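PDB 4Q48: DNA helicase RecQ from Deinococcus radiodurans, which probably couples ATP hydrolysis to 3'-5' unwinding of duplex DNA through a catalytic core of helicase, zinc-binding and RQC regions, the part in this chain. Local coordinates for residues A[96-99]-A[100-104]; A[465-468]-A[469-473]; A[250-253]-A[254-258]; A[32-35]-A[36-40]; A[384-387]-A[388-392]. All coordinates share one frame; numbering follows the deposited sequence.

Contact 1: A[96-99]-A[100-104]; sequences STLL and PHEAR
Glu102 turns back from the first turn of helix 100-111 to meet the backbone just before it. With CG anti to its own carbonyl carbon (chi1 -65°) and the chain extended beyond, the carboxylate comes up to Leu99, where Glu102 OE1 accepts from Leu99 N at 3.3 Å. The N-H meets the anti side of the carboxylate, 24° out of its plane. Glu102 OE1 also lies 3.4 Å from Leu99 CB, and 3.7 Å from Leu98 CD2, so two leucine side chains border the polar group.

His101 has its ring carbon set between the backbone N and the carbonyl carbon (chi1 69°), which lays the imidazole alongside Leu99, both pointing the same way; Leu99 CD1 approaches His101 CE1 to 3.6 Å. Leu98 CB comes within 4.5 Å of Ala103 CB, a loose apolar contact, and Ala103 also touches Arg124 of helix 122-125. Backbone closure comes from Ala103 N, which donates to Leu99 O at 2.9 Å.

Leu99 is therefore gripped through both its N-H and its C=O. A carboxylate accepting near the start of a helix would be expected to interact favourably with the helix dipole at this surface site.

Contact 2: A[465-468]-A[469-473]; sequences HDEK and LWRSV
Leu469 lays its CD2 methyl over one face of the His465 imidazole, a CH-pi contact 3.6 Å from the ring centroid. Placing CG anti to the backbone N (chi1 -176°) is what swings the leucine back to the histidine. The imidazole also points an edge at the Trp470 face in an offset edge-to-face pair, ring planes at 84° and centroids 5.6 Å apart.

Between these residues Asp466 takes the N-cap of helix 467-479: Asp466 OD1 accepts from Leu469 N in a weak capping bond of 3.5 Å. Farther along, Ser472 N donates to Lys468 O at 3.2 Å.

The second shell fixes both rings: Glu416 of helix 414-426 accepts from His465 NE2, and Gly462 O takes the indole NE1 of Trp470. Separately, Arg443 makes a salt bridge with Glu467 OE1.

Within the RQC region, then, His465 packs a face on Leu469 and turns an edge to Trp470, while NE2 bonds to Glu416. That carboxylate would tend to raise the imidazole's affinity for a proton.

Contact 3: A[250-253]-A[254-258]; sequences EETA and KWLQA
Thr252 and Leu256 stand one turn apart on helix 246-258 of the second RecA-like helicase domain, within a beta-alpha-beta crossover that runs from strand 238-242 to strand 263-266. Their branches approach loosely, Thr252 CG2 to Leu256 CD1 at 4.3 Å, and both are buried. Leu256 reaches Ala263 and Ala253 rests on Ala265, so this side of the helix packs on the outermost strand of the parallel sheet.

Trp255 turns elsewhere. Its indole is swung to the position anti to the backbone N (chi1 -178°), leading away from the preceding turn; there the indole takes a cation-pi contact from Lys223. Glu251 contributes its carbonyl O, accepting from Trp255 N at 2.8 Å, while its carboxylate pairs with Lys247.

Regular helical bonds tie the two halves together: Leu256 N donates to Thr252 O at 2.8 Å, and Gln257 N to Ala253 O at 3.2 Å, the latter close to straight at 167°. Gln257 has an extended chain whose CG passes beside that same carbonyl. From there its amide is held at both ends, NE2 donating to Ala263 O at the start of the edge strand and OE1 accepting from a lysine on the exposed side. That lysine bends at its last torsion, and Lys254 NZ ends 2.9 Å from Gln257 OE1, tilted 28° from the plane of the amide carbonyl.

Contact 4: A[32-35]-A[36-40]; sequences IVQQ and VAEGG
Gln35 and Gly40 close a Schellman motif that ends helix 29-37 in the first RecA-like domain. Gly40 N donates to Gln35 O at 2.8 Å, in the plane of the carbonyl, and Gly39 N donates to Val36 O at 3.3 Å. Gly39 makes the turn possible with its positive phi of 86°, after Glu38 has already left helical geometry.

The packed side of the helix is apolar. Val36, whose CG2 is 3.6 Å from Ile32 O, lies on Ala42, while Ile32 covers Val44 and Cys55 and Val33 meets Leu62; together they pack the helix against strand 42-45 and helix 50-62. Ile32 is also about 7 Å, side chain to side chain, from Lys52, and Gln29, one helical turn earlier, is about 5 Å away, again between side chains. Both Gln29 and Lys52 bind ADP in another structure of this protein, so this helix flanks the nucleotide pocket.

The other side is looser. Gln34 and the exposed Glu38 run side by side, pointing the same way, their amide and carboxylate planes only 13° apart; the nearest side-chain approach is 4.0 Å from Gln34 CG to Glu38 CD. In the backbone Glu38 N donates to Gln34 O at 3.2 Å.

Gln35, bent at its second side-chain torsion, curls over the turn instead: Gln35 NE2 donates to Asn41 O and sits 3.3 Å from Gly40 CA.

Contact 5: A[384-387]-A[388-392]; sequences QVLL and HYFGE
Leu387 O takes two donors at the end of helix 382-389: Phe390 N at 3.0 Å and Glu392 N, also at 3.0 Å. They arrive from opposite faces of the carbonyl plane, both well out of it, so neither uses the usual lone-pair direction. Gly391 N goes instead to His388 O at 2.9 Å.

Earlier in the helix the bonding is plainer. His388 N donates to Gln384 O at 3.1 Å, whereas Tyr389 N shares itself weakly between Val385 O and Leu386 O, as the helix begins to unwind.

The side chains find their polar partners farther off. Glu392, extended from a CG anti to the backbone N (chi1 173°), lies beside Leu387 and accepts through OE1 from Phe207 N and bonds through OE2 with Ser206 OG. His388 ND1 bonds to Glu393, Tyr389 OH to Lys368 NZ, and Gln384 NE2 to Leu394 O; the Gln384 side chain lies about 6 Å from the zinc ion held by Cys381, Cys398, Cys401 and Cys404.

Phe390 makes the apolar contacts: Leu386 CD1 sits at the edge of its ring, in plane and 4.0 Å from Phe390 CE2, while Tyr389 CD2 stands over one face.

With Gly391 at positive phi (85°) as the C-prime residue, the arrangement is a Schellman motif, here terminating a helix of the RecQ zinc-binding region.

Along the chain the order is contact 4, 1, 3, 5, 2. Contacts 4 and 1 belong to the first helicase domain and its seven-stranded parallel sheet, centres about 33 Å apart: helix 29-37 leads into strand 42-45, whereas contact 1 follows strand 91-94, at one edge of the sheet. Contact 3 lies in the second helicase domain, against the edge of the six-stranded sheet, about 52 Å from contact 4 between centres. Contact 5 is the central one, its centre about 9 Å from the chain's centre, and about 26 Å and 27 Å from contacts 4 and 2 between centres. Contacts 1 and 2, centres about 63 Å apart, lie on opposite sides. This is consistent with the zinc-binding region lying between the helicase domains and the RQC region, as in sequence.

Contact 1: A[96-99]-A[100-104]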
loop_
_atom_site.group_PDB
_atom_site.type_symbol
_atom_site.label_atom_id
_atom_site.label_comp_id
_atom_site.label_asym_id
_atom_site.label_seq_id
_atom_site.Cartn_x
_atom_site.Cartn_y
_atom_site.Cartn_z
ATOM N N SER A 96 26.203 0.120 -11.334
ATOM C CA SER A 96 27.291 -0.768 -11.729
ATOM C C SER A 96 27.044 -1.558 -13.018
ATOM O O SER A 96 27.919 -2.299 -13.455
ATOM C CB SER A 96 27.618 -1.726 -10.583
ATOM O OG SER A 96 28.229 -1.012 -9.515
ATOM N N THR A 97 25.879 -1.396 -13.639
ATOM C CA THR A 97 25.693 -1.901 -14.996
ATOM C C THR A 97 26.528 -1.088 -15.983
ATOM O O THR A 97 26.603 -1.432 -17.155
ATOM C CB THR A 97 24.213 -1.832 -15.469
ATOM O OG1 THR A 97 23.924 -0.543 -16.053
ATOM C CG2 THR A 97 23.252 -2.144 -14.320
ATOM N N LEU A 98 27.150 -0.009 -15.513
ATOM C CA LEU A 98 27.881 0.887 -16.404
ATOM C C LEU A 98 29.365 0.603 -16.548
ATOM O O LEU A 98 30.033 0.142 -15.613
ATOM C CB LEU A 98 27.736 2.335 -15.935
ATOM C CG LEU A 98 26.441 3.097 -16.163
ATOM C CD1 LEU A 98 26.379 4.203 -15.143
ATOM C CD2 LEU A 98 26.405 3.669 -17.559
ATOM N N LEU A 99 29.881 0.923 -17.731
ATOM C CA LEU A 99 31.314 0.885 -17.956
ATOM C C LEU A 99 32.001 1.975 -17.126
ATOM O O LEU A 99 31.426 3.043 -16.907
ATOM C CB LEU A 99 31.622 1.051 -19.443
ATOM C CG LEU A 99 30.965 0.025 -20.371
ATOM C CD1 LEU A 99 31.416 0.229 -21.815
ATOM C CD2 LEU A 99 31.281 -1.376 -19.885
ATOM N N PRO A 100 33.235 1.706 -16.674
ATOM C CA PRO A 100 34.049 2.671 -15.931
ATOM C C PRO A 100 34.288 4.032 -16.614
ATOM O O PRO A 100 34.429 5.000 -15.863
ATOM C CB PRO A 100 35.373 1.922 -15.748
ATOM C CG PRO A 100 34.968 0.518 -15.638
ATOM C CD PRO A 100 33.826 0.356 -16.622
ATOM N N HIS A 101 34.384 4.142 -17.941
ATOM C CA HIS A 101 34.470 5.500 -18.489
ATOM C C HIS A 101 33.125 6.229 -18.340
ATOM O O HIS A 101 33.111 7.366 -17.907
ATOM C CB HIS A 101 34.992 5.547 -19.943
ATOM C CG HIS A 101 34.071 4.982 -20.976
ATOM N ND1 HIS A 101 33.948 3.629 -21.207
ATOM C CD2 HIS A 101 33.258 5.590 -21.873
ATOM C CE1 HIS A 101 33.090 3.427 -22.192
ATOM N NE2 HIS A 101 32.648 4.604 -22.604
ATOM N N GLU A 102 32.019 5.552 -18.647
ATOM C CA GLU A 102 30.667 6.119 -18.626
ATOM C C GLU A 102 30.300 6.573 -17.212
ATOM O O GLU A 102 29.624 7.587 -17.020
ATOM C CB GLU A 102 29.694 5.059 -19.137
ATOM C CG GLU A 102 29.927 4.683 -20.590
ATOM C CD GLU A 102 29.054 3.533 -21.064
ATOM O OE1 GLU A 102 28.697 2.662 -20.218
ATOM O OE2 GLU A 102 28.716 3.537 -22.274
ATOM N N ALA A 103 30.717 5.766 -16.239
ATOM C CA ALA A 103 30.493 6.022 -14.819
ATOM C C ALA A 103 31.284 7.264 -14.424
ATOM O O ALA A 103 30.918 7.997 -13.508
ATOM C CB ALA A 103 30.903 4.815 -13.972
ATOM N N ARG A 104 32.403 7.461 -15.108
ATOM C CA ARG A 104 33.323 8.532 -14.799
ATOM C C ARG A 104 32.840 9.846 -15.408
ATOM O O ARG A 104 33.190 10.930 -14.911
ATOM C CB ARG A 104 34.712 8.138 -15.321
ATOM C CG ARG A 104 35.861 9.075 -15.042
ATOM C CD ARG A 104 37.154 8.495 -15.632
ATOM N NE ARG A 104 37.328 7.093 -15.248
ATOM C CZ ARG A 104 37.756 6.131 -16.064
ATOM N NH1 ARG A 104 38.066 6.412 -17.326
ATOM N NH2 ARG A 104 37.871 4.883 -15.619
#

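Contact 2: A[465-468]-A[469-473]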
loop_
_atom_site.group_PDB
_atom_site.type_symbol
_atom_site.label_atom_id
_atom_site.label_comp_id
_atom_site.label_asym_id
_atom_site.label_seq_id
_atom_site.Cartn_x
_atom_site.Cartn_y
_atom_site.Cartn_z
ATOM N N HIS A 465 -20.156 -11.423 29.652
ATOM C CA HIS A 465 -19.773 -12.222 28.490
ATOM C C HIS A 465 -18.813 -13.291 28.917
ATOM O O HIS A 465 -18.339 -13.282 30.050
ATOM C CB HIS A 465 -19.118 -11.360 27.410
ATOM C CG HIS A 465 -20.043 -10.365 26.781
ATOM N ND1 HIS A 465 -20.933 -10.706 25.785
ATOM C CD2 HIS A 465 -20.252 -9.052 27.040
ATOM C CE1 HIS A 465 -21.631 -9.639 25.436
ATOM N NE2 HIS A 465 -21.242 -8.625 26.188
ATOM N N ASP A 466 -18.569 -14.250 28.036
ATOM C CA ASP A 466 -17.594 -15.288 28.337
ATOM C C ASP A 466 -16.251 -15.013 27.679
ATOM O O ASP A 466 -16.100 -14.051 26.920
ATOM C CB ASP A 466 -18.132 -16.659 27.936
ATOM C CG ASP A 466 -18.705 -16.681 26.538
ATOM O OD1 ASP A 466 -18.188 -15.958 25.657
ATOM O OD2 ASP A 466 -19.706 -17.414 26.337
ATOM N N GLU A 467 -15.287 -15.881 27.956
ATOM C CA GLU A 467 -13.933 -15.708 27.461
ATOM C C GLU A 467 -13.835 -15.577 25.953
ATOM O O GLU A 467 -12.945 -14.895 25.448
ATOM C CB GLU A 467 -13.066 -16.878 27.905
ATOM C CG GLU A 467 -11.646 -16.749 27.451
ATOM C CD GLU A 467 -10.741 -17.766 28.088
ATOM O OE1 GLU A 467 -11.012 -18.155 29.249
ATOM O OE2 GLU A 467 -9.732 -18.137 27.443
ATOM N N LYS A 468 -14.740 -16.238 25.230
ATOM C CA LYS A 468 -14.606 -16.331 23.774
ATOM C C LYS A 468 -14.951 -15.014 23.061
ATOM O O LYS A 468 -14.318 -14.640 22.068
ATOM C CB LYS A 468 -15.467 -17.492 23.227
ATOM C CG LYS A 468 -16.972 -17.216 23.066
ATOM C CD LYS A 468 -17.734 -18.413 22.487
ATOM C CE LYS A 468 -17.977 -18.244 20.983
ATOM N NZ LYS A 468 -18.850 -19.316 20.376
ATOM N N LEU A 469 -15.942 -14.312 23.580
ATOM C CA LEU A 469 -16.393 -13.073 22.984
ATOM C C LEU A 469 -15.347 -11.956 23.101
ATOM O O LEU A 469 -15.140 -11.164 22.163
ATOM C CB LEU A 469 -17.673 -12.630 23.670
ATOM C CG LEU A 469 -18.301 -11.391 23.082
ATOM C CD1 LEU A 469 -19.757 -11.656 22.858
ATOM C CD2 LEU A 469 -18.088 -10.238 24.035
ATOM N N TRP A 470 -14.702 -11.888 24.264
ATOM C CA TRP A 470 -13.743 -10.844 24.509
ATOM C C TRP A 470 -12.568 -11.003 23.603
ATOM O O TRP A 470 -12.111 -10.023 23.024
ATOM C CB TRP A 470 -13.303 -10.846 25.962
ATOM C CG TRP A 470 -14.343 -10.280 26.833
ATOM C CD1 TRP A 470 -15.006 -10.913 27.848
ATOM C CD2 TRP A 470 -14.873 -8.961 26.766
ATOM N NE1 TRP A 470 -15.927 -10.064 28.413
ATOM C CE2 TRP A 470 -15.862 -8.854 27.765
ATOM C CE3 TRP A 470 -14.612 -7.853 25.959
ATOM C CZ2 TRP A 470 -16.590 -7.673 27.979
ATOM C CZ3 TRP A 470 -15.345 -6.679 26.167
ATOM C CH2 TRP A 470 -16.317 -6.599 27.166
ATOM N N ARG A 471 -12.101 -12.238 23.452
ATOM C CA ARG A 471 -10.926 -12.499 22.634
ATOM C C ARG A 471 -11.252 -12.085 21.218
ATOM O O ARG A 471 -10.394 -11.547 20.487
ATOM C CB ARG A 471 -10.518 -13.970 22.688
ATOM C CG ARG A 471 -9.881 -14.409 23.997
ATOM C CD ARG A 471 -8.686 -13.543 24.401
ATOM N NE ARG A 471 -7.464 -13.886 23.685
ATOM C CZ ARG A 471 -6.610 -14.825 24.087
ATOM N NH1 ARG A 471 -6.867 -15.518 25.197
ATOM N NH2 ARG A 471 -5.504 -15.075 23.377
ATOM N N SER A 472 -12.506 -12.336 20.850
ATOM C CA SER A 472 -13.052 -11.952 19.557
ATOM C C SER A 472 -13.107 -10.423 19.390
ATOM O O SER A 472 -12.570 -9.877 18.410
ATOM C CB SER A 472 -14.444 -12.559 19.385
ATOM O OG SER A 472 -15.160 -11.877 18.369
ATOM N N VAL A 473 -13.721 -9.742 20.364
ATOM C CA VAL A 473 -13.790 -8.285 20.369
ATOM C C VAL A 473 -12.376 -7.736 20.249
ATOM O O VAL A 473 -12.122 -6.812 19.455
ATOM C CB VAL A 473 -14.448 -7.723 21.658
ATOM C CG1 VAL A 473 -14.073 -6.280 21.860
ATOM C CG2 VAL A 473 -15.959 -7.857 21.625
#

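Contact 3: A[250-253]-A[254-258]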
loop_
_atom_site.group_PDB
_atom_site.type_symbol
_atom_site.label_atom_id
_atom_site.label_comp_id
_atom_site.label_asym_id
_atom_site.label_seq_id
_atom_site.Cartn_x
_atom_site.Cartn_y
_atom_site.Cartn_z
ATOM N N GLU A 250 -5.230 -20.606 -18.002
ATOM C CA GLU A 250 -5.470 -21.399 -19.205
ATOM C C GLU A 250 -6.917 -21.883 -19.320
ATOM O O GLU A 250 -7.629 -21.569 -20.290
ATOM C CB GLU A 250 -4.526 -22.606 -19.210
ATOM C CG GLU A 250 -3.055 -22.283 -19.482
ATOM C CD GLU A 250 -2.140 -23.506 -19.317
ATOM O OE1 GLU A 250 -2.419 -24.571 -19.938
ATOM O OE2 GLU A 250 -1.137 -23.390 -18.564
ATOM N N GLU A 251 -7.362 -22.615 -18.305
ATOM C CA GLU A 251 -8.650 -23.284 -18.376
ATOM C C GLU A 251 -9.816 -22.325 -18.344
ATOM O O GLU A 251 -10.781 -22.506 -19.081
ATOM C CB GLU A 251 -8.773 -24.320 -17.263
ATOM C CG GLU A 251 -7.894 -25.542 -17.529
ATOM C CD GLU A 251 -7.898 -26.526 -16.387
ATOM O OE1 GLU A 251 -7.531 -26.124 -15.264
ATOM O OE2 GLU A 251 -8.255 -27.703 -16.620
ATOM N N THR A 252 -9.722 -21.310 -17.492
ATOM C CA THR A 252 -10.724 -20.242 -17.446
ATOM C C THR A 252 -10.791 -19.506 -18.791
ATOM O O THR A 252 -11.880 -19.282 -19.336
ATOM C CB THR A 252 -10.402 -19.221 -16.320
ATOM O OG1 THR A 252 -10.306 -19.914 -15.066
ATOM C CG2 THR A 252 -11.459 -18.122 -16.237
ATOM N N ALA A 253 -9.616 -19.180 -19.338
ATOM C CA ALA A 253 -9.534 -18.480 -20.609
ATOM C C ALA A 253 -10.244 -19.278 -21.692
ATOM O O ALA A 253 -10.930 -18.693 -22.518
ATOM C CB ALA A 253 -8.067 -18.212 -21.011
ATOM N N LYS A 254 -10.118 -20.602 -21.715
ATOM C CA LYS A 254 -10.792 -21.284 -22.819
ATOM C C LYS A 254 -12.233 -21.637 -22.447
ATOM O O LYS A 254 -13.082 -21.823 -23.327
ATOM C CB LYS A 254 -10.033 -22.515 -23.325
ATOM C CG LYS A 254 -9.964 -22.438 -24.877
ATOM C CD LYS A 254 -9.539 -23.706 -25.620
ATOM C CE LYS A 254 -10.173 -23.777 -27.035
ATOM N NZ LYS A 254 -10.649 -22.451 -27.567
ATOM N N TRP A 255 -12.523 -21.690 -21.154
ATOM C CA TRP A 255 -13.908 -21.844 -20.723
ATOM C C TRP A 255 -14.688 -20.613 -21.152
ATOM O O TRP A 255 -15.844 -20.695 -21.568
ATOM C CB TRP A 255 -13.995 -22.050 -19.207
ATOM C CG TRP A 255 -15.376 -22.264 -18.714
ATOM C CD1 TRP A 255 -16.057 -23.440 -18.654
ATOM C CD2 TRP A 255 -16.240 -21.272 -18.166
ATOM N NE1 TRP A 255 -17.313 -23.240 -18.129
ATOM C CE2 TRP A 255 -17.448 -21.914 -17.817
ATOM C CE3 TRP A 255 -16.114 -19.900 -17.939
ATOM C CZ2 TRP A 255 -18.520 -21.230 -17.252
ATOM C CZ3 TRP A 255 -17.182 -19.220 -17.385
ATOM C CH2 TRP A 255 -18.369 -19.885 -17.052
ATOM N N LEU A 256 -14.047 -19.458 -21.055
ATOM C CA LEU A 256 -14.703 -18.234 -21.459
ATOM C C LEU A 256 -14.910 -18.200 -22.975
ATOM O O LEU A 256 -16.022 -17.920 -23.447
ATOM C CB LEU A 256 -13.906 -17.019 -20.992
ATOM C CG LEU A 256 -14.159 -16.638 -19.535
ATOM C CD1 LEU A 256 -13.269 -15.457 -19.134
ATOM C CD2 LEU A 256 -15.629 -16.334 -19.291
ATOM N N GLN A 257 -13.854 -18.517 -23.728
ATOM C CA GLN A 257 -13.948 -18.594 -25.186
ATOM C C GLN A 257 -15.115 -19.498 -25.610
ATOM O O GLN A 257 -15.895 -19.148 -26.503
ATOM C CB GLN A 257 -12.634 -19.106 -25.781
ATOM C CG GLN A 257 -11.433 -18.168 -25.620
ATOM C CD GLN A 257 -10.113 -18.836 -26.013
ATOM O OE1 GLN A 257 -10.102 -19.747 -26.836
ATOM N NE2 GLN A 257 -9.002 -18.380 -25.437
ATOM N N ALA A 258 -15.263 -20.618 -24.905
ATOM C CA ALA A 258 -16.332 -21.585 -25.149
ATOM C C ALA A 258 -17.723 -20.988 -25.063
ATOM O O ALA A 258 -18.639 -21.496 -25.691
ATOM C CB ALA A 258 -16.216 -22.766 -24.164
#

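Contact 4: A[32-35]-A[36-40]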
loop_
_atom_site.group_PDB
_atom_site.type_symbol
_atom_site.label_atom_id
_atom_site.label_comp_id
_atom_site.label_asym_id
_atom_site.label_seq_id
_atom_site.Cartn_x
_atom_site.Cartn_y
_atom_site.Cartn_z
ATOM N N ILE A 32 3.336 19.653 -0.701
ATOM C CA ILE A 32 4.564 18.849 -0.749
ATOM C C ILE A 32 5.732 19.560 -1.422
ATOM O O ILE A 32 6.835 19.627 -0.871
ATOM C CB ILE A 32 4.347 17.512 -1.470
ATOM C CG1 ILE A 32 3.333 16.656 -0.696
ATOM C CG2 ILE A 32 5.662 16.766 -1.571
ATOM C CD1 ILE A 32 3.076 15.273 -1.291
ATOM N N VAL A 33 5.493 20.093 -2.612
ATOM C CA VAL A 33 6.565 20.734 -3.350
ATOM C C VAL A 33 7.113 21.953 -2.611
ATOM O O VAL A 33 8.315 22.196 -2.628
ATOM C CB VAL A 33 6.113 21.120 -4.753
ATOM C CG1 VAL A 33 7.082 22.115 -5.381
ATOM C CG2 VAL A 33 6.016 19.878 -5.602
ATOM N N GLN A 34 6.251 22.684 -1.911
ATOM C CA GLN A 34 6.708 23.822 -1.108
ATOM C C GLN A 34 7.578 23.418 0.080
ATOM O O GLN A 34 8.509 24.106 0.457
ATOM C CB GLN A 34 5.512 24.623 -0.605
ATOM C CG GLN A 34 5.872 25.955 0.015
ATOM C CD GLN A 34 4.652 26.683 0.548
ATOM O OE1 GLN A 34 3.856 26.120 1.307
ATOM N NE2 GLN A 34 4.483 27.935 0.131
ATOM N N GLN A 35 7.318 22.259 0.639
ATOM C CA GLN A 35 7.969 21.892 1.877
ATOM C C GLN A 35 9.404 21.438 1.575
ATOM O O GLN A 35 10.330 21.724 2.343
ATOM C CB GLN A 35 7.158 20.793 2.574
ATOM C CG GLN A 35 7.963 19.815 3.396
ATOM C CD GLN A 35 8.294 20.352 4.761
ATOM O OE1 GLN A 35 7.703 21.338 5.203
ATOM N NE2 GLN A 35 9.255 19.718 5.436
ATOM N N VAL A 36 9.592 20.772 0.437
ATOM C CA VAL A 36 10.899 20.238 0.082
ATOM C C VAL A 36 11.704 21.344 -0.604
ATOM O O VAL A 36 12.918 21.370 -0.523
ATOM C CB VAL A 36 10.785 18.984 -0.815
ATOM C CG1 VAL A 36 12.152 18.352 -1.032
ATOM C CG2 VAL A 36 9.907 17.951 -0.144
ATOM N N ALA A 37 11.036 22.271 -1.274
ATOM C CA ALA A 37 11.779 23.342 -1.928
ATOM C C ALA A 37 12.340 24.340 -0.919
ATOM O O ALA A 37 13.440 24.852 -1.111
ATOM C CB ALA A 37 10.908 24.057 -2.935
ATOM N N GLU A 38 11.614 24.581 0.172
ATOM C CA GLU A 38 12.086 25.476 1.231
ATOM C C GLU A 38 13.043 24.749 2.168
ATOM O O GLU A 38 13.256 25.186 3.299
ATOM C CB GLU A 38 10.917 26.041 2.045
ATOM C CG GLU A 38 10.044 27.061 1.328
ATOM C CD GLU A 38 8.846 27.523 2.180
ATOM O OE1 GLU A 38 8.422 26.787 3.110
ATOM O OE2 GLU A 38 8.289 28.607 1.886
ATOM N N GLY A 39 13.603 23.635 1.710
ATOM C CA GLY A 39 14.618 22.908 2.454
ATOM C C GLY A 39 14.144 21.896 3.475
ATOM O O GLY A 39 14.955 21.359 4.238
ATOM N N GLY A 40 12.843 21.617 3.496
ATOM C CA GLY A 40 12.292 20.727 4.504
ATOM C C GLY A 40 12.484 19.250 4.196
ATOM O O GLY A 40 13.059 18.886 3.167
#

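Contact 5: A[384-387]-A[388-392]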
loop_
_atom_site.group_PDB
_atom_site.type_symbol
_atom_site.label_atom_id
_atom_site.label_comp_id
_atom_site.label_asym_id
_atom_site.label_seq_id
_atom_site.Cartn_x
_atom_site.Cartn_y
_atom_site.Cartn_z
ATOM N N GLN A 384 -13.655 2.569 2.943
ATOM C CA GLN A 384 -13.049 3.094 4.159
ATOM C C GLN A 384 -11.975 2.152 4.701
ATOM O O GLN A 384 -10.873 2.605 5.038
ATOM C CB GLN A 384 -14.094 3.353 5.241
ATOM C CG GLN A 384 -14.841 4.664 5.080
ATOM C CD GLN A 384 -15.965 4.852 6.097
ATOM O OE1 GLN A 384 -16.561 3.888 6.594
ATOM N NE2 GLN A 384 -16.276 6.106 6.392
ATOM N N VAL A 385 -12.264 0.858 4.766
ATOM C CA VAL A 385 -11.294 -0.096 5.296
ATOM C C VAL A 385 -10.066 -0.197 4.412
ATOM O O VAL A 385 -8.944 -0.261 4.913
ATOM C CB VAL A 385 -11.913 -1.498 5.470
ATOM C CG1 VAL A 385 -10.834 -2.572 5.674
ATOM C CG2 VAL A 385 -12.936 -1.519 6.622
ATOM N N LEU A 386 -10.286 -0.217 3.096
ATOM C CA LEU A 386 -9.213 -0.350 2.091
ATOM C C LEU A 386 -8.243 0.820 2.131
ATOM O O LEU A 386 -7.032 0.632 2.175
ATOM C CB LEU A 386 -9.808 -0.475 0.678
ATOM C CG LEU A 386 -8.900 -0.362 -0.554
ATOM C CD1 LEU A 386 -7.905 -1.505 -0.599
ATOM C CD2 LEU A 386 -9.716 -0.388 -1.813
ATOM N N LEU A 387 -8.801 2.026 2.171
ATOM C CA LEU A 387 -8.031 3.253 2.114
ATOM C C LEU A 387 -7.265 3.450 3.422
ATOM O O LEU A 387 -6.146 3.979 3.420
ATOM C CB LEU A 387 -8.963 4.432 1.810
ATOM C CG LEU A 387 -9.584 4.375 0.388
ATOM C CD1 LEU A 387 -10.499 5.541 0.108
ATOM C CD2 LEU A 387 -8.523 4.303 -0.688
ATOM N N HIS A 388 -7.840 2.967 4.525
ATOM C CA HIS A 388 -7.209 3.067 5.839
ATOM C C HIS A 388 -5.876 2.305 5.885
ATOM O O HIS A 388 -4.911 2.731 6.521
ATOM C CB HIS A 388 -8.160 2.538 6.919
ATOM C CG HIS A 388 -7.512 2.357 8.260
ATOM N ND1 HIS A 388 -7.353 3.395 9.160
ATOM C CD2 HIS A 388 -6.948 1.270 8.837
ATOM C CE1 HIS A 388 -6.731 2.949 10.236
ATOM N NE2 HIS A 388 -6.475 1.664 10.067
ATOM N N TYR A 389 -5.817 1.182 5.187
ATOM C CA TYR A 389 -4.594 0.395 5.107
ATOM C C TYR A 389 -3.443 1.230 4.521
ATOM O O TYR A 389 -2.284 1.040 4.869
ATOM C CB TYR A 389 -4.844 -0.829 4.249
ATOM C CG TYR A 389 -3.761 -1.868 4.231
ATOM C CD1 TYR A 389 -3.643 -2.800 5.266
ATOM C CD2 TYR A 389 -2.842 -1.927 3.184
ATOM C CE1 TYR A 389 -2.640 -3.778 5.252
ATOM C CE2 TYR A 389 -1.833 -2.909 3.158
ATOM C CZ TYR A 389 -1.748 -3.834 4.189
ATOM O OH TYR A 389 -0.764 -4.805 4.168
ATOM N N PHE A 390 -3.769 2.173 3.644
ATOM C CA PHE A 390 -2.741 2.999 3.029
ATOM C C PHE A 390 -2.606 4.332 3.769
ATOM O O PHE A 390 -1.924 5.239 3.300
ATOM C CB PHE A 390 -3.055 3.246 1.535
ATOM C CG PHE A 390 -3.084 2.001 0.716
ATOM C CD1 PHE A 390 -1.906 1.389 0.307
ATOM C CD2 PHE A 390 -4.290 1.401 0.399
ATOM C CE1 PHE A 390 -1.928 0.202 -0.424
ATOM C CE2 PHE A 390 -4.330 0.213 -0.338
ATOM C CZ PHE A 390 -3.144 -0.387 -0.749
ATOM N N GLY A 391 -3.224 4.441 4.937
ATOM C CA GLY A 391 -3.081 5.641 5.731
ATOM C C GLY A 391 -4.022 6.772 5.378
ATOM O O GLY A 391 -3.903 7.870 5.916
ATOM N N GLU A 392 -4.957 6.527 4.470
ATOM C CA GLU A 392 -5.965 7.530 4.144
ATOM C C GLU A 392 -7.242 7.250 4.934
ATOM O O GLU A 392 -7.688 6.106 4.995
ATOM C CB GLU A 392 -6.262 7.542 2.646
ATOM C CG GLU A 392 -7.420 8.439 2.240
ATOM C CD GLU A 392 -7.499 8.630 0.728
ATOM O OE1 GLU A 392 -6.704 7.993 0.011
ATOM O OE2 GLU A 392 -8.367 9.395 0.256
#